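Local coordinates for Serine/threonine-protein kinase Tel1 (Chaetomium thermophilum, PDB 6SKY), which phosphorylates proteins on serine and threonine with ATP and probably activates checkpoint signalling as a sensor of DNA damage, at residues A[1877-1882]-A[1918-1923]; A[1650-1655]-A[2078-2083]. All coordinates share one frame; numbering follows the deposited sequence.

Contact 1. Residues A[1877-1882]-A[1918-1923]; sequences AATRCG and LEIFEN
The flat carboxylate of Glu1919 receives the methyl CG2 of Thr1879 over one face, directly above CD: CG2 lies 3.6 Å from CD of Glu1919 and is nearly equidistant from the two oxygens, 3.8 Å from OE1 and 3.9 Å from OE2. The guanidinium of Arg1880, which takes no part in the contact, has CA of Ala1877 over one face; its NH1 is hydrogen-bonded to Leu1828 O. Two helices of the FAT alpha solenoid, 1871-1880 and 1916-1923, meet here, with helix 1884-1898 between them in the chain. Ala1887 of that helix touches both Thr1879 and Ile1920, and Tyr1884 also packs on Thr1879. Glu1919 reaches across because CG is anti to the backbone N (chi1 -167°), and the extended chain passes obliquely across the methyl, with CG 3.8 Å from CG2 of Thr1879. The threonine uses its two branches differently. CG2 stands anti to the backbone N and faces the glutamate, while OG1 is hydrogen-bonded to Ala1875 O one turn back in its own helix. Losing everything beyond CB of Glu1919, as with an alanine here, would probably leave that side of the Thr1879 methyl without its cover at the edge of the contact. The closing turn of helix 1871-1880 is a Schellman motif, with Gly1882 at positive phi (82°). Ile1920 completes the contact, crossing the threonine side chain at about a right angle to set CG1 3.9 Å from OG1 of Thr1879.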
loop_
_atom_site.group_PDB
_atom_site.type_symbol
_atom_site.label_atom_id
_atom_site.label_comp_id
_atom_site.label_asym_id
_atom_site.label_seq_id
_atom_site.Cartn_x
_atom_site.Cartn_y
_atom_site.Cartn_z
ATOM N N ALA A 1877 39.187 19.023 0.906
ATOM C CA ALA A 1877 39.772 19.560 -0.315
ATOM C C ALA A 1877 39.315 18.784 -1.536
ATOM O O ALA A 1877 38.953 19.373 -2.553
ATOM C CB ALA A 1877 41.290 19.541 -0.214
ATOM N N ALA A 1878 39.334 17.454 -1.460
ATOM C CA ALA A 1878 38.900 16.648 -2.591
ATOM C C ALA A 1878 37.405 16.750 -2.829
ATOM O O ALA A 1878 36.951 16.503 -3.945
ATOM C CB ALA A 1878 39.302 15.195 -2.385
ATOM N N THR A 1879 36.628 17.098 -1.805
ATOM C CA THR A 1879 35.214 17.371 -2.025
ATOM C C THR A 1879 35.010 18.692 -2.748
ATOM O O THR A 1879 34.080 18.824 -3.545
ATOM C CB THR A 1879 34.464 17.386 -0.701
ATOM O OG1 THR A 1879 34.882 16.276 0.091
ATOM C CG2 THR A 1879 32.992 17.264 -0.941
ATOM N N ARG A 1880 35.864 19.683 -2.479
ATOM C CA ARG A 1880 35.788 20.942 -3.212
ATOM C C ARG A 1880 36.117 20.771 -4.691
ATOM O O ARG A 1880 35.540 21.461 -5.533
ATOM C CB ARG A 1880 36.721 21.967 -2.581
ATOM C CG ARG A 1880 36.022 22.997 -1.738
ATOM C CD ARG A 1880 36.736 23.208 -0.427
ATOM N NE ARG A 1880 38.179 23.293 -0.592
ATOM C CZ ARG A 1880 39.042 23.140 0.402
ATOM N NH1 ARG A 1880 40.341 23.227 0.176
ATOM N NH2 ARG A 1880 38.605 22.891 1.624
ATOM N N CYS A 1881 37.028 19.868 -5.028
ATOM C CA CYS A 1881 37.457 19.658 -6.402
ATOM C C CYS A 1881 36.559 18.707 -7.176
ATOM O O CYS A 1881 36.806 18.482 -8.363
ATOM C CB CYS A 1881 38.888 19.126 -6.426
ATOM S SG CYS A 1881 40.091 20.210 -5.664
ATOM N N GLY A 1882 35.542 18.130 -6.544
ATOM C CA GLY A 1882 34.638 17.244 -7.242
ATOM C C GLY A 1882 35.113 15.822 -7.398
ATOM O O GLY A 1882 34.634 15.119 -8.289
ATOM N N LEU A 1918 28.281 14.162 4.454
ATOM C CA LEU A 1918 26.993 14.405 3.821
ATOM C C LEU A 1918 27.168 14.891 2.393
ATOM O O LEU A 1918 26.468 14.433 1.483
ATOM C CB LEU A 1918 26.197 15.411 4.643
ATOM C CG LEU A 1918 24.828 15.815 4.115
ATOM C CD1 LEU A 1918 23.948 14.607 3.959
ATOM C CD2 LEU A 1918 24.199 16.815 5.049
ATOM N N GLU A 1919 28.110 15.807 2.176
ATOM C CA GLU A 1919 28.378 16.289 0.830
ATOM C C GLU A 1919 28.996 15.209 -0.037
ATOM O O GLU A 1919 28.782 15.199 -1.250
ATOM C CB GLU A 1919 29.292 17.505 0.884
ATOM C CG GLU A 1919 29.376 18.245 -0.423
ATOM C CD GLU A 1919 30.247 19.477 -0.338
ATOM O OE1 GLU A 1919 30.725 19.785 0.774
ATOM O OE2 GLU A 1919 30.459 20.134 -1.380
ATOM N N ILE A 1920 29.763 14.295 0.555
ATOM C CA ILE A 1920 30.285 13.169 -0.210
ATOM C C ILE A 1920 29.152 12.252 -0.647
ATOM O O ILE A 1920 29.034 11.907 -1.825
ATOM C CB ILE A 1920 31.336 12.401 0.605
ATOM C CG1 ILE A 1920 32.571 13.252 0.831
ATOM C CG2 ILE A 1920 31.716 11.133 -0.097
ATOM C CD1 ILE A 1920 33.500 12.670 1.825
ATOM N N PHE A 1921 28.303 11.839 0.291
ATOM C CA PHE A 1921 27.293 10.837 -0.020
ATOM C C PHE A 1921 26.131 11.376 -0.835
ATOM O O PHE A 1921 25.441 10.588 -1.482
ATOM C CB PHE A 1921 26.769 10.204 1.261
ATOM C CG PHE A 1921 27.665 9.150 1.804
ATOM C CD1 PHE A 1921 28.338 8.306 0.955
ATOM C CD2 PHE A 1921 27.847 9.005 3.153
ATOM C CE1 PHE A 1921 29.164 7.346 1.445
ATOM C CE2 PHE A 1921 28.679 8.044 3.642
ATOM C CZ PHE A 1921 29.335 7.217 2.793
ATOM N N GLU A 1922 25.893 12.686 -0.830
ATOM C CA GLU A 1922 24.878 13.227 -1.723
ATOM C C GLU A 1922 25.300 13.135 -3.180
ATOM O O GLU A 1922 24.445 13.084 -4.067
ATOM C CB GLU A 1922 24.587 14.679 -1.374
ATOM C CG GLU A 1922 23.711 14.870 -0.174
ATOM C CD GLU A 1922 23.705 16.303 0.300
ATOM O OE1 GLU A 1922 24.417 17.131 -0.302
ATOM O OE2 GLU A 1922 22.996 16.605 1.279
ATOM N N ASN A 1923 26.604 13.122 -3.448
ATOM C CA ASN A 1923 27.110 13.259 -4.800
ATOM C C ASN A 1923 27.794 12.019 -5.341
ATOM O O ASN A 1923 27.920 11.894 -6.559
ATOM C CB ASN A 1923 28.096 14.425 -4.873
ATOM C CG ASN A 1923 27.494 15.714 -4.410
ATOM O OD1 ASN A 1923 26.727 16.341 -5.128
ATOM N ND2 ASN A 1923 27.838 16.125 -3.205
#

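Contact 2. Residues A[1650-1655]-A[2078-2083]; sequences DLLRES and SVLRQQ
Leu2080 of helix 2077-2097 pushes its forked end against two consecutive leucines, Leu1651 and Leu1652, of the loop between helices 1627-1644 and 1657-1663. The tight part is the pairing with Leu1651. CD1 of Leu2080 meets CD2 of Leu1651 at 3.8 Å, while the other methyl, CD2 of Leu2080, settles 4.0 Å from CB of Leu1651 and 3.8 Å from its carbonyl O. With CG anti to the backbone N (chi1 -173°), Leu2080 stands out from its helix and spans a CA separation of 8.3 Å to Leu1651. The side chains that meet here are all apolar; the one polar atom in the pairing is the Leu1651 carbonyl O. Leu2070 of helix 2052-2070 also touches Leu2080, and Trp1617 of helix 1606-1619 touches Leu1651. The outer side is looser. Leu1652, exposed to solvent, gives a single methyl, its CD2, which comes to 4.1 Å from CD2 of Leu2080, and Val1647 touches both of these leucines. Arg2081, which also touches Val1647, ends on this looser side, its NE in a salt bridge to Asp2126. One buried leucine is thus held by hydrophobic packing between an irregular loop and a helix more than 400 residues further on, a long-range join of parts far apart in the sequence of an alpha solenoid, the superhelical architecture to which the FAT domain belongs.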
loop_
_atom_site.group_PDB
_atom_site.type_symbol
_atom_site.label_atom_id
_atom_site.label_comp_id
_atom_site.label_asym_id
_atom_site.label_seq_id
_atom_site.Cartn_x
_atom_site.Cartn_y
_atom_site.Cartn_z
ATOM N N ASP A 1650 36.390 7.208 -19.865
ATOM C CA ASP A 1650 37.265 8.356 -19.681
ATOM C C ASP A 1650 36.546 9.496 -18.980
ATOM O O ASP A 1650 37.179 10.295 -18.285
ATOM C CB ASP A 1650 37.806 8.822 -21.027
ATOM C CG ASP A 1650 37.477 7.864 -22.152
ATOM O OD1 ASP A 1650 37.256 6.668 -21.878
ATOM O OD2 ASP A 1650 37.438 8.308 -23.316
ATOM N N LEU A 1651 35.230 9.588 -19.153
ATOM C CA LEU A 1651 34.434 10.631 -18.527
ATOM C C LEU A 1651 34.130 10.349 -17.067
ATOM O O LEU A 1651 33.691 11.257 -16.358
ATOM C CB LEU A 1651 33.129 10.811 -19.295
ATOM C CG LEU A 1651 33.204 11.675 -20.544
ATOM C CD1 LEU A 1651 31.958 11.535 -21.368
ATOM C CD2 LEU A 1651 33.384 13.097 -20.125
ATOM N N LEU A 1652 34.361 9.128 -16.598
ATOM C CA LEU A 1652 34.017 8.739 -15.242
ATOM C C LEU A 1652 35.204 8.716 -14.293
ATOM O O LEU A 1652 34.997 8.635 -13.081
ATOM C CB LEU A 1652 33.361 7.360 -15.241
ATOM C CG LEU A 1652 31.999 7.256 -15.912
ATOM C CD1 LEU A 1652 31.549 5.815 -15.951
ATOM C CD2 LEU A 1652 31.011 8.110 -15.166
ATOM N N ARG A 1653 36.430 8.766 -14.801
ATOM C CA ARG A 1653 37.600 8.730 -13.939
ATOM C C ARG A 1653 37.876 10.107 -13.364
ATOM O O ARG A 1653 37.688 11.123 -14.034
ATOM C CB ARG A 1653 38.820 8.233 -14.704
ATOM C CG ARG A 1653 38.866 6.735 -14.872
ATOM C CD ARG A 1653 40.191 6.319 -15.451
ATOM N NE ARG A 1653 40.566 7.178 -16.566
ATOM C CZ ARG A 1653 40.486 6.825 -17.842
ATOM N NH1 ARG A 1653 40.055 5.616 -18.172
ATOM N NH2 ARG A 1653 40.850 7.678 -18.789
ATOM N N GLU A 1654 38.329 10.135 -12.114
ATOM C CA GLU A 1654 38.530 11.383 -11.401
ATOM C C GLU A 1654 39.939 11.583 -10.874
ATOM O O GLU A 1654 40.254 12.686 -10.422
ATOM C CB GLU A 1654 37.550 11.485 -10.230
ATOM C CG GLU A 1654 37.727 10.398 -9.213
ATOM C CD GLU A 1654 36.666 10.436 -8.162
ATOM O OE1 GLU A 1654 35.492 10.676 -8.504
ATOM O OE2 GLU A 1654 37.012 10.238 -6.988
ATOM N N SER A 1655 40.787 10.569 -10.904
ATOM C CA SER A 1655 42.185 10.725 -10.550
ATOM C C SER A 1655 43.051 10.476 -11.774
ATOM O O SER A 1655 42.581 10.043 -12.822
ATOM C CB SER A 1655 42.572 9.778 -9.412
ATOM O OG SER A 1655 42.255 8.441 -9.733
ATOM N N SER A 2078 25.363 13.154 -12.532
ATOM C CA SER A 2078 24.004 13.403 -12.994
ATOM C C SER A 2078 23.986 14.381 -14.160
ATOM O O SER A 2078 23.295 14.153 -15.156
ATOM C CB SER A 2078 23.150 13.915 -11.839
ATOM O OG SER A 2078 23.783 14.992 -11.185
ATOM N N VAL A 2079 24.751 15.465 -14.066
ATOM C CA VAL A 2079 24.824 16.418 -15.166
ATOM C C VAL A 2079 25.458 15.774 -16.386
ATOM O O VAL A 2079 25.043 16.017 -17.525
ATOM C CB VAL A 2079 25.594 17.673 -14.726
ATOM C CG1 VAL A 2079 25.640 18.669 -15.848
ATOM C CG2 VAL A 2079 24.947 18.273 -13.509
ATOM N N LEU A 2080 26.469 14.940 -16.169
ATOM C CA LEU A 2080 27.129 14.253 -17.267
ATOM C C LEU A 2080 26.157 13.360 -18.022
ATOM O O LEU A 2080 26.114 13.370 -19.259
ATOM C CB LEU A 2080 28.293 13.438 -16.719
ATOM C CG LEU A 2080 29.221 12.767 -17.709
ATOM C CD1 LEU A 2080 30.194 13.782 -18.226
ATOM C CD2 LEU A 2080 29.931 11.642 -17.029
ATOM N N ARG A 2081 25.362 12.578 -17.296
ATOM C CA ARG A 2081 24.417 11.699 -17.969
ATOM C C ARG A 2081 23.264 12.474 -18.591
ATOM O O ARG A 2081 22.724 12.048 -19.612
ATOM C CB ARG A 2081 23.914 10.644 -17.000
ATOM C CG ARG A 2081 25.036 9.898 -16.331
ATOM C CD ARG A 2081 24.529 8.854 -15.378
ATOM N NE ARG A 2081 24.124 7.670 -16.110
ATOM C CZ ARG A 2081 24.903 6.614 -16.288
ATOM N NH1 ARG A 2081 24.459 5.576 -16.979
ATOM N NH2 ARG A 2081 26.118 6.594 -15.766
ATOM N N GLN A 2082 22.893 13.620 -18.020
ATOM C CA GLN A 2082 21.912 14.476 -18.677
ATOM C C GLN A 2082 22.422 14.975 -20.022
ATOM O O GLN A 2082 21.676 15.005 -21.005
ATOM C CB GLN A 2082 21.559 15.652 -17.780
ATOM C CG GLN A 2082 20.632 15.313 -16.650
ATOM C CD GLN A 2082 20.494 16.443 -15.657
ATOM O OE1 GLN A 2082 21.042 17.520 -15.844
ATOM N NE2 GLN A 2082 19.762 16.197 -14.590
ATOM N N GLN A 2083 23.689 15.379 -20.087
ATOM C CA GLN A 2083 24.251 15.829 -21.357
ATOM C C GLN A 2083 24.331 14.695 -22.368
ATOM O O GLN A 2083 24.062 14.893 -23.559
ATOM C CB GLN A 2083 25.632 16.429 -21.141
ATOM C CG GLN A 2083 25.680 17.560 -20.168
ATOM C CD GLN A 2083 24.916 18.752 -20.637
ATOM O OE1 GLN A 2083 24.765 18.975 -21.829
ATOM N NE2 GLN A 2083 24.416 19.533 -19.697
#

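Overall arrangement
From the N terminus, the chain first lays down loop 1650-1655, one half of contact 2. It then runs through many helices to 1877-1882, where contact 1 begins. That contact closes a short loop of 35 residues containing helix 1884-1898, and the chain continues to 2078-2083, which closes contact 2 over 422 residues. Contact 1 is therefore nested inside the loop that contact 2 closes. Their centres lie 15 Å apart and their nearest atoms about 5 Å, without touching. Contact 1 joins near neighbours in the solenoid, contact 2 parts far apart in the sequence. Glu1654 links the two regions: its OE2 accepts a hydrogen bond from Val1886 N of helix 1884-1898.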